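Local coordinates for protein (alpha-2u-globulin) (Rattus norvegicus, PDB 2A2U) that probably binds and carries small hydrophobic ligands as a lipocalin, and also takes up a hyaline droplet inducer, at residues 113-116 and 117-120; 161-164 and 165-168; 46-49 and 50-54; 32-35 and 36-40. All blocks are in the same frame, centred on the assembly; numbering follows the deposited sequence.

Contact 1: 113-116 and 117-120; sequences KTDY and DRYV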
loop_
_atom_site.group_PDB
_atom_site.type_symbol
_atom_site.label_atom_id
_atom_site.label_comp_id
_atom_site.label_asym_id
_atom_site.label_seq_id
_atom_site.Cartn_x
_atom_site.Cartn_y
_atom_site.Cartn_z
ATOM N N LYS A 113 22.714 11.987 -11.345
ATOM C CA LYS A 113 23.686 11.656 -12.386
ATOM C C LYS A 113 23.896 10.147 -12.486
ATOM O O LYS A 113 23.928 9.456 -11.475
ATOM C CB LYS A 113 25.018 12.366 -12.104
ATOM C CG LYS A 113 26.068 12.202 -13.190
ATOM C CD LYS A 113 27.312 13.034 -12.898
ATOM C CE LYS A 113 27.095 14.513 -13.199
ATOM N NZ LYS A 113 26.950 14.789 -14.665
ATOM N N THR A 114 24.018 9.642 -13.707
ATOM C CA THR A 114 24.232 8.215 -13.920
ATOM C C THR A 114 24.942 7.970 -15.245
ATOM O O THR A 114 24.808 8.758 -16.178
ATOM C CB THR A 114 22.893 7.431 -13.925
ATOM O OG1 THR A 114 23.152 6.024 -13.861
ATOM C CG2 THR A 114 22.110 7.704 -15.194
ATOM N N ASP A 115 25.759 6.923 -15.288
ATOM C CA ASP A 115 26.464 6.543 -16.502
ATOM C C ASP A 115 25.931 5.166 -16.895
ATOM O O ASP A 115 26.413 4.531 -17.821
ATOM C CB ASP A 115 27.979 6.557 -16.276
ATOM C CG ASP A 115 28.509 5.294 -15.644
ATOM O OD1 ASP A 115 27.797 4.675 -14.833
ATOM O OD2 ASP A 115 29.663 4.934 -15.951
ATOM N N TYR A 116 24.927 4.732 -16.138
ATOM C CA TYR A 116 24.208 3.474 -16.305
ATOM C C TYR A 116 24.833 2.164 -15.836
ATOM O O TYR A 116 24.211 1.416 -15.077
ATOM C CB TYR A 116 23.687 3.327 -17.731
ATOM C CG TYR A 116 22.708 4.401 -18.138
ATOM C CD1 TYR A 116 21.422 4.449 -17.603
ATOM C CD2 TYR A 116 23.068 5.368 -19.067
ATOM C CE1 TYR A 116 20.520 5.434 -18.002
ATOM C CE2 TYR A 116 22.183 6.344 -19.462
ATOM C CZ TYR A 116 20.922 6.377 -18.932
ATOM O OH TYR A 116 20.077 7.343 -19.384
ATOM N N ASP A 117 26.047 1.867 -16.282
ATOM C CA ASP A 117 26.684 0.607 -15.889
ATOM C C ASP A 117 27.745 0.680 -14.813
ATOM O O ASP A 117 28.478 -0.282 -14.587
ATOM C CB ASP A 117 27.191 -0.176 -17.104
ATOM C CG ASP A 117 27.876 0.699 -18.113
ATOM O OD1 ASP A 117 28.798 1.451 -17.730
ATOM O OD2 ASP A 117 27.492 0.638 -19.298
ATOM N N ARG A 118 27.820 1.812 -14.134
ATOM C CA ARG A 118 28.781 1.949 -13.060
ATOM C C ARG A 118 28.167 2.569 -11.825
ATOM O O ARG A 118 28.086 1.928 -10.777
ATOM C CB ARG A 118 29.982 2.780 -13.493
ATOM C CG ARG A 118 31.041 1.998 -14.219
ATOM C CD ARG A 118 32.347 2.759 -14.225
ATOM N NE ARG A 118 32.226 4.059 -14.883
ATOM C CZ ARG A 118 32.968 5.120 -14.582
ATOM N NH1 ARG A 118 33.891 5.042 -13.630
ATOM N NH2 ARG A 118 32.781 6.263 -15.230
ATOM N N TYR A 119 27.703 3.808 -11.964
ATOM C CA TYR A 119 27.132 4.531 -10.841
ATOM C C TYR A 119 25.786 5.214 -11.108
ATOM O O TYR A 119 25.330 5.336 -12.248
ATOM C CB TYR A 119 28.137 5.584 -10.356
ATOM C CG TYR A 119 28.336 6.724 -11.336
ATOM C CD1 TYR A 119 29.184 6.589 -12.430
ATOM C CD2 TYR A 119 27.634 7.921 -11.193
ATOM C CE1 TYR A 119 29.324 7.621 -13.361
ATOM C CE2 TYR A 119 27.765 8.955 -12.115
ATOM C CZ TYR A 119 28.605 8.801 -13.199
ATOM O OH TYR A 119 28.712 9.808 -14.134
ATOM N N VAL A 120 25.157 5.628 -10.013
ATOM C CA VAL A 120 23.903 6.367 -10.039
ATOM C C VAL A 120 23.835 7.161 -8.747
ATOM O O VAL A 120 24.043 6.626 -7.662
ATOM C CB VAL A 120 22.642 5.477 -10.216
ATOM C CG1 VAL A 120 22.415 4.570 -9.017
ATOM C CG2 VAL A 120 21.435 6.361 -10.450
#
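At the tip of the β-hairpin formed by strands 106-114 and 119-128, T114 and D115 meet R118 and Y119 across a tight turn whose TDY sequence is a recognised lipocalin signature. D115 fills the turn. Its CG stands between the backbone N and the carbonyl carbon (chi1 83°), which folds the carboxylate inward over the following residues. OD1 accepts a nearly straight hydrogen bond from Y119 N (3.0 Å, 166°) and a weak one from R118 N. OD2 is met on its syn side by R118 NE at 2.9 Å, a salt bridge in which the arginine lies somewhat out of the carboxylate plane. Beside this pair the Y119 ring crosses D115 obliquely, ring and carboxylate planes 27° apart, with D115 CG 3.4 Å from Y119 CE1, while K113 CG reaches the ring edge near Y119 OH. T114 ties the two strands: its OG1 donates across to Y119 O at 2.8 Å in the carbonyl plane and accepts from Y116 N at 3.2 Å, making an ST turn. T114 and V120, a non-hydrogen-bonded antiparallel pair, lie side by side. The Y116 hydroxyl bonds to D30 N, and R118 NH2 forms a salt bridge with E20. A buried carboxylate gripped through both oxygens should hold the turn in one shape; its charge is probably offset in part by R118, which E20 shares, although the nearby carboxylates of D117 and E20 would tend to raise its pKa.

Contact 2: 161-164 and 165-168; sequences GITR and DNII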
loop_
_atom_site.group_PDB
_atom_site.type_symbol
_atom_site.label_atom_id
_atom_site.label_comp_id
_atom_site.label_asym_id
_atom_site.label_seq_id
_atom_site.Cartn_x
_atom_site.Cartn_y
_atom_site.Cartn_z
ATOM N N GLY A 161 25.038 21.796 -0.012
ATOM C CA GLY A 161 25.081 22.102 1.401
ATOM C C GLY A 161 25.493 21.013 2.367
ATOM O O GLY A 161 25.536 21.268 3.567
ATOM N N ILE A 162 25.774 19.807 1.887
ATOM C CA ILE A 162 26.189 18.739 2.796
ATOM C C ILE A 162 27.705 18.761 2.946
ATOM O O ILE A 162 28.433 18.677 1.963
ATOM C CB ILE A 162 25.689 17.360 2.326
ATOM C CG1 ILE A 162 24.161 17.384 2.197
ATOM C CG2 ILE A 162 26.084 16.293 3.337
ATOM C CD1 ILE A 162 23.604 16.364 1.241
ATOM N N THR A 163 28.164 18.935 4.183
ATOM C CA THR A 163 29.589 19.012 4.498
ATOM C C THR A 163 30.299 17.664 4.380
ATOM O O THR A 163 29.681 16.613 4.562
ATOM C CB THR A 163 29.820 19.577 5.925
ATOM O OG1 THR A 163 29.373 18.630 6.899
ATOM C CG2 THR A 163 29.042 20.861 6.124
ATOM N N ARG A 164 31.604 17.713 4.111
ATOM C CA ARG A 164 32.435 16.517 3.962
ATOM C C ARG A 164 32.440 15.644 5.220
ATOM O O ARG A 164 32.800 14.475 5.154
ATOM C CB ARG A 164 33.871 16.915 3.589
ATOM C CG ARG A 164 34.491 16.119 2.437
ATOM C CD ARG A 164 34.961 17.056 1.326
ATOM N NE ARG A 164 35.483 16.364 0.148
ATOM C CZ ARG A 164 35.711 16.947 -1.031
ATOM N NH1 ARG A 164 35.468 18.241 -1.219
ATOM N NH2 ARG A 164 36.191 16.239 -2.038
ATOM N N ASP A 165 32.043 16.211 6.359
ATOM C CA ASP A 165 32.000 15.472 7.623
ATOM C C ASP A 165 30.749 14.586 7.691
ATOM O O ASP A 165 30.670 13.672 8.514
ATOM C CB ASP A 165 32.017 16.455 8.809
ATOM C CG ASP A 165 32.224 15.766 10.160
ATOM O OD1 ASP A 165 32.402 14.532 10.221
ATOM O OD2 ASP A 165 32.225 16.471 11.187
ATOM N N ASN A 166 29.780 14.842 6.814
ATOM C CA ASN A 166 28.546 14.068 6.812
ATOM C C ASN A 166 28.425 13.099 5.649
ATOM O O ASN A 166 27.367 12.522 5.414
ATOM C CB ASN A 166 27.356 15.011 6.887
ATOM C CG ASN A 166 27.356 15.820 8.164
ATOM O OD1 ASN A 166 27.558 15.279 9.248
ATOM N ND2 ASN A 166 27.174 17.128 8.041
ATOM N N ILE A 167 29.527 12.924 4.929
ATOM C CA ILE A 167 29.584 12.003 3.803
ATOM C C ILE A 167 30.159 10.704 4.358
ATOM O O ILE A 167 31.274 10.690 4.856
ATOM C CB ILE A 167 30.497 12.547 2.690
ATOM C CG1 ILE A 167 30.055 13.959 2.303
ATOM C CG2 ILE A 167 30.393 11.679 1.462
ATOM C CD1 ILE A 167 30.854 14.579 1.160
ATOM N N ILE A 168 29.382 9.629 4.323
ATOM C CA ILE A 168 29.824 8.345 4.857
ATOM C C ILE A 168 30.048 7.284 3.790
ATOM O O ILE A 168 29.186 7.054 2.950
ATOM C CB ILE A 168 28.823 7.802 5.899
ATOM C CG1 ILE A 168 28.734 8.757 7.096
ATOM C CG2 ILE A 168 29.243 6.414 6.356
ATOM C CD1 ILE A 168 27.764 8.323 8.196
#
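With CG beside its backbone N (chi1 -62°), N166 swings its amide back toward T163, whose OG1 stands between the backbone N and the carbonyl carbon (chi1 69°). The two ends come close, N166 ND2 lying 2.9 Å from T163 OG1, yet the angle is too poor for a hydrogen bond, and the amide nitrogen is used by N46 OD1 instead. On the backbone, N166 N donates to T163 O at 2.9 Å, nearly straight at the hydrogen but approaching from well above the carbonyl plane. This bond closes a tight turn over R164 and D165 that resembles a type I β-turn. The turn carries the chain out of helix 147-158, which ends in a Schellman motif with G161 at positive phi as its C′ residue, and into strand 167-169, which pairs with strand 36-44, as in the lipocalin fold. I167 points back into the turn: its CG1 rests 3.5 Å from T163 O, and its CD1 lies over R164 CA at 3.8 Å and near R164 CG. The same side chain also packs on A154 and C157 of the helix and on V42 and A44. Shortening I167 to an alanine would probably open a gap between the turn and helix 147-158 and strip the R164 backbone of its apolar cover. I162 sets its CG2 against N166 CB at 4.0 Å and also packs on A44. The R164 guanidinium forms salt bridges with E151 and E158 of helix 147-158.

Contact 3: 46-49 and 50-54; sequences NKRE and KIEEN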
loop_
_atom_site.group_PDB
_atom_site.type_symbol
_atom_site.label_atom_id
_atom_site.label_comp_id
_atom_site.label_asym_id
_atom_site.label_seq_id
_atom_site.Cartn_x
_atom_site.Cartn_y
_atom_site.Cartn_z
ATOM N N ASN A 46 23.212 15.946 5.959
ATOM C CA ASN A 46 23.625 16.844 7.029
ATOM C C ASN A 46 22.958 16.425 8.341
ATOM O O ASN A 46 23.475 16.719 9.422
ATOM C CB ASN A 46 23.351 18.309 6.676
ATOM C CG ASN A 46 24.605 19.033 6.168
ATOM O OD1 ASN A 46 25.714 18.503 6.235
ATOM N ND2 ASN A 46 24.430 20.250 5.670
ATOM N N LYS A 47 21.828 15.712 8.237
ATOM C CA LYS A 47 21.109 15.179 9.403
ATOM C C LYS A 47 21.735 13.802 9.621
ATOM O O LYS A 47 21.082 12.765 9.481
ATOM C CB LYS A 47 19.602 15.061 9.125
ATOM C CG LYS A 47 18.751 14.782 10.372
ATOM C CD LYS A 47 17.420 15.537 10.319
ATOM C CE LYS A 47 16.686 15.540 11.664
ATOM N NZ LYS A 47 15.937 14.283 11.971
ATOM N N ARG A 48 23.021 13.836 9.966
ATOM C CA ARG A 48 23.870 12.674 10.186
ATOM C C ARG A 48 23.287 11.502 10.964
ATOM O O ARG A 48 23.647 10.353 10.712
ATOM C CB ARG A 48 25.166 13.126 10.844
ATOM C CG ARG A 48 26.398 12.482 10.269
ATOM C CD ARG A 48 27.617 12.870 11.072
ATOM N NE ARG A 48 28.839 12.351 10.474
ATOM C CZ ARG A 48 29.221 11.078 10.527
ATOM N NH1 ARG A 48 28.480 10.173 11.156
ATOM N NH2 ARG A 48 30.350 10.705 9.943
ATOM N N GLU A 49 22.405 11.791 11.914
ATOM C CA GLU A 49 21.764 10.768 12.741
ATOM C C GLU A 49 21.078 9.696 11.879
ATOM O O GLU A 49 21.065 8.514 12.228
ATOM C CB GLU A 49 20.742 11.448 13.659
ATOM C CG GLU A 49 19.745 10.524 14.336
ATOM C CD GLU A 49 18.513 11.266 14.820
ATOM O OE1 GLU A 49 17.967 12.091 14.058
ATOM O OE2 GLU A 49 18.074 11.014 15.959
ATOM N N LYS A 50 20.537 10.133 10.744
ATOM C CA LYS A 50 19.816 9.290 9.792
ATOM C C LYS A 50 20.674 8.293 9.021
ATOM O O LYS A 50 20.215 7.196 8.705
ATOM C CB LYS A 50 19.066 10.178 8.798
ATOM C CG LYS A 50 18.032 11.087 9.426
ATOM C CD LYS A 50 16.844 10.284 9.886
ATOM C CE LYS A 50 15.813 11.161 10.557
ATOM N NZ LYS A 50 14.587 10.389 10.910
ATOM N N ILE A 51 21.893 8.697 8.674
ATOM C CA ILE A 51 22.798 7.834 7.927
ATOM C C ILE A 51 23.749 7.033 8.816
ATOM O O ILE A 51 24.497 6.186 8.333
ATOM C CB ILE A 51 23.611 8.627 6.885
ATOM C CG1 ILE A 51 24.450 9.713 7.555
ATOM C CG2 ILE A 51 22.685 9.243 5.866
ATOM C CD1 ILE A 51 25.412 10.387 6.595
ATOM N N GLU A 52 23.704 7.283 10.118
ATOM C CA GLU A 52 24.568 6.567 11.051
ATOM C C GLU A 52 23.942 5.251 11.459
ATOM O O GLU A 52 22.842 4.925 11.017
ATOM C CB GLU A 52 24.816 7.398 12.298
ATOM C CG GLU A 52 25.863 8.463 12.122
ATOM C CD GLU A 52 25.813 9.514 13.208
ATOM O OE1 GLU A 52 25.187 9.273 14.261
ATOM O OE2 GLU A 52 26.393 10.600 13.006
ATOM N N GLU A 53 24.663 4.494 12.285
ATOM C CA GLU A 53 24.205 3.202 12.796
ATOM C C GLU A 53 22.775 3.373 13.308
ATOM O O GLU A 53 22.460 4.372 13.967
ATOM C CB GLU A 53 25.114 2.751 13.946
ATOM C CG GLU A 53 24.717 1.441 14.620
ATOM C CD GLU A 53 25.273 0.213 13.928
ATOM O OE1 GLU A 53 26.160 0.338 13.067
ATOM O OE2 GLU A 53 24.835 -0.906 14.255
ATOM N N ASN A 54 21.908 2.422 12.964
ATOM C CA ASN A 54 20.495 2.454 13.363
ATOM C C ASN A 54 19.671 3.584 12.712
ATOM O O ASN A 54 18.521 3.815 13.088
ATOM C CB ASN A 54 20.349 2.490 14.896
ATOM C CG ASN A 54 20.752 1.179 15.559
ATOM O OD1 ASN A 54 20.250 0.113 15.203
ATOM N ND2 ASN A 54 21.637 1.258 16.550
#
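The carbonyl oxygen of R48 takes two weak hydrogen bonds, from I51 N at 3.2 Å and from E52 N at 3.1 Å, while the R48 side chain reaches E52 with NH1. R48 is extended from CG to NE and crosses E52 at about a right angle, so that NH1 meets OE2 of E52 at 2.8 Å on its anti side and near the guanidinium plane. The same oxygen lies against the aliphatic stem, E52 OE2 being 3.2 Å from R48 CD. A lysine in place of E52 would probably leave R48 NH1 without its anionic mate and set two like charges together. One residue earlier, K47 O accepts from K50 N at 3.0 Å, and the two lysine chains run side by side. K47 NZ and K50 NZ stand 4.3 Å apart, a repulsion probably eased by D104, which forms a salt bridge with K50, and perhaps slightly by the long ion pair of K47 with E49. K47 centres an inverse gamma turn in the loop joining the first two lipocalin barrel strands, 36-44 and 60-67; K47 and K50 pack on F133 of strand 131-140, R48 and I51 on I168 of strand 167-169.

Contact 4: 32-35 and 36-40; sequences AKLN and GDWFS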
loop_
_atom_site.group_PDB
_atom_site.type_symbol
_atom_site.label_atom_id
_atom_site.label_comp_id
_atom_site.label_asym_id
_atom_site.label_seq_id
_atom_site.Cartn_x
_atom_site.Cartn_y
_atom_site.Cartn_z
ATOM N N ALA A 32 15.027 2.952 -17.922
ATOM C CA ALA A 32 14.963 1.529 -18.234
ATOM C C ALA A 32 16.303 0.843 -18.004
ATOM O O ALA A 32 16.349 -0.318 -17.610
ATOM C CB ALA A 32 14.535 1.333 -19.665
ATOM N N LYS A 33 17.391 1.566 -18.245
ATOM C CA LYS A 33 18.732 1.022 -18.075
ATOM C C LYS A 33 19.206 0.925 -16.636
ATOM O O LYS A 33 20.296 0.418 -16.379
ATOM C CB LYS A 33 19.728 1.838 -18.876
ATOM C CG LYS A 33 19.553 1.719 -20.357
ATOM C CD LYS A 33 20.512 2.641 -21.044
ATOM C CE LYS A 33 20.410 2.512 -22.540
ATOM N NZ LYS A 33 21.261 3.540 -23.206
ATOM N N LEU A 34 18.413 1.442 -15.704
ATOM C CA LEU A 34 18.758 1.401 -14.286
ATOM C C LEU A 34 18.382 0.056 -13.675
ATOM O O LEU A 34 18.727 -0.234 -12.535
ATOM C CB LEU A 34 18.046 2.527 -13.542
ATOM C CG LEU A 34 18.443 3.949 -13.928
ATOM C CD1 LEU A 34 17.555 4.929 -13.207
ATOM C CD2 LEU A 34 19.899 4.191 -13.561
ATOM N N ASN A 35 17.679 -0.764 -14.448
ATOM C CA ASN A 35 17.255 -2.082 -13.999
ATOM C C ASN A 35 18.465 -2.924 -13.634
ATOM O O ASN A 35 19.484 -2.866 -14.311
ATOM C CB ASN A 35 16.474 -2.790 -15.108
ATOM C CG ASN A 35 15.109 -3.265 -14.653
ATOM O OD1 ASN A 35 14.178 -3.352 -15.451
ATOM N ND2 ASN A 35 14.977 -3.556 -13.367
ATOM N N GLY A 36 18.373 -3.676 -12.545
ATOM C CA GLY A 36 19.486 -4.528 -12.175
ATOM C C GLY A 36 19.974 -4.375 -10.757
ATOM O O GLY A 36 19.362 -3.696 -9.950
ATOM N N ASP A 37 21.090 -5.016 -10.460
ATOM C CA ASP A 37 21.673 -4.975 -9.137
ATOM C C ASP A 37 22.514 -3.747 -8.888
ATOM O O ASP A 37 23.252 -3.303 -9.768
ATOM C CB ASP A 37 22.512 -6.217 -8.906
ATOM C CG ASP A 37 21.686 -7.471 -8.930
ATOM O OD1 ASP A 37 20.809 -7.626 -8.063
ATOM O OD2 ASP A 37 21.894 -8.308 -9.821
ATOM N N TRP A 38 22.381 -3.198 -7.685
ATOM C CA TRP A 38 23.131 -2.018 -7.285
ATOM C C TRP A 38 23.582 -2.212 -5.864
ATOM O O TRP A 38 22.974 -2.977 -5.135
ATOM C CB TRP A 38 22.260 -0.772 -7.370
ATOM C CG TRP A 38 21.876 -0.411 -8.760
ATOM C CD1 TRP A 38 20.748 -0.806 -9.429
ATOM C CD2 TRP A 38 22.612 0.420 -9.655
ATOM N NE1 TRP A 38 20.743 -0.256 -10.687
ATOM C CE2 TRP A 38 21.869 0.501 -10.859
ATOM C CE3 TRP A 38 23.828 1.116 -9.566
ATOM C CZ2 TRP A 38 22.314 1.250 -11.969
ATOM C CZ3 TRP A 38 24.271 1.863 -10.675
ATOM C CH2 TRP A 38 23.508 1.922 -11.859
ATOM N N PHE A 39 24.649 -1.525 -5.472
ATOM C CA PHE A 39 25.186 -1.634 -4.120
ATOM C C PHE A 39 25.329 -0.246 -3.546
ATOM O O PHE A 39 25.563 0.704 -4.289
ATOM C CB PHE A 39 26.570 -2.270 -4.140
ATOM C CG PHE A 39 26.578 -3.684 -4.596
ATOM C CD1 PHE A 39 26.655 -3.994 -5.944
ATOM C CD2 PHE A 39 26.516 -4.712 -3.674
ATOM C CE1 PHE A 39 26.670 -5.308 -6.366
ATOM C CE2 PHE A 39 26.532 -6.033 -4.085
ATOM C CZ PHE A 39 26.607 -6.331 -5.436
ATOM N N SER A 40 25.196 -0.128 -2.228
ATOM C CA SER A 40 25.338 1.153 -1.550
ATOM C C SER A 40 26.815 1.426 -1.344
ATOM O O SER A 40 27.506 0.641 -0.700
ATOM C CB SER A 40 24.610 1.133 -0.208
ATOM O OG SER A 40 23.215 1.211 -0.414
#
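The indole of W38 lies edge-on to the backbone of L34: NE1 points at L34 O from 2.7 Å, with an N-H...O angle of 167°. The oxygen sits essentially in the ring plane, whereas seen from the carbonyl the donor is tilted 23° from its plane. W38 has CG beside its backbone N (chi1 -67°), which brings the ring back along the chain to the preceding 3-10 turn. The L34 side chain crosses the indole obliquely and touches the benzo ring through one methyl, CD2 being 4.1 Å from CZ2 of W38. One short bond and one apolar touch thus help to set the rotation of the ring and satisfy its buried N-H. Between the two residues the chain passes through G36, whose backbone, at positive phi, would drive a β-carbon into the N35 carbonyl oxygen. N35 ND2 bonds to I64 O, and the N35 carbonyl accepts from R141, a residue that also packs on W38. This is the GxW signature of lipocalins, in which a short N-terminal 3-10 turn leads into the first strand and the tryptophan sits at the closed end of the barrel.

Along the chain the order is contact 4, 3, 1, 2. Contacts 1 and 4 form one cluster, their centres 9 Å apart: the indole of W38 packs against the hairpin tip at Y116, Y119 and V120, and R141 bonds to backbone oxygens of both Y116 and N35, joining the conserved lipocalin motifs at one end of the barrel. Contacts 2 and 3 form a second cluster, centres 11 Å apart, tied by R48 to D165 and N46 to N166. Contact 4 lies across the chain's centre from contacts 2 and 3, centres about 24 Å apart, and contact 1 across it from contact 3. Strand 36-44 starts in contact 4 and pairs with strand 167-169 of contact 2.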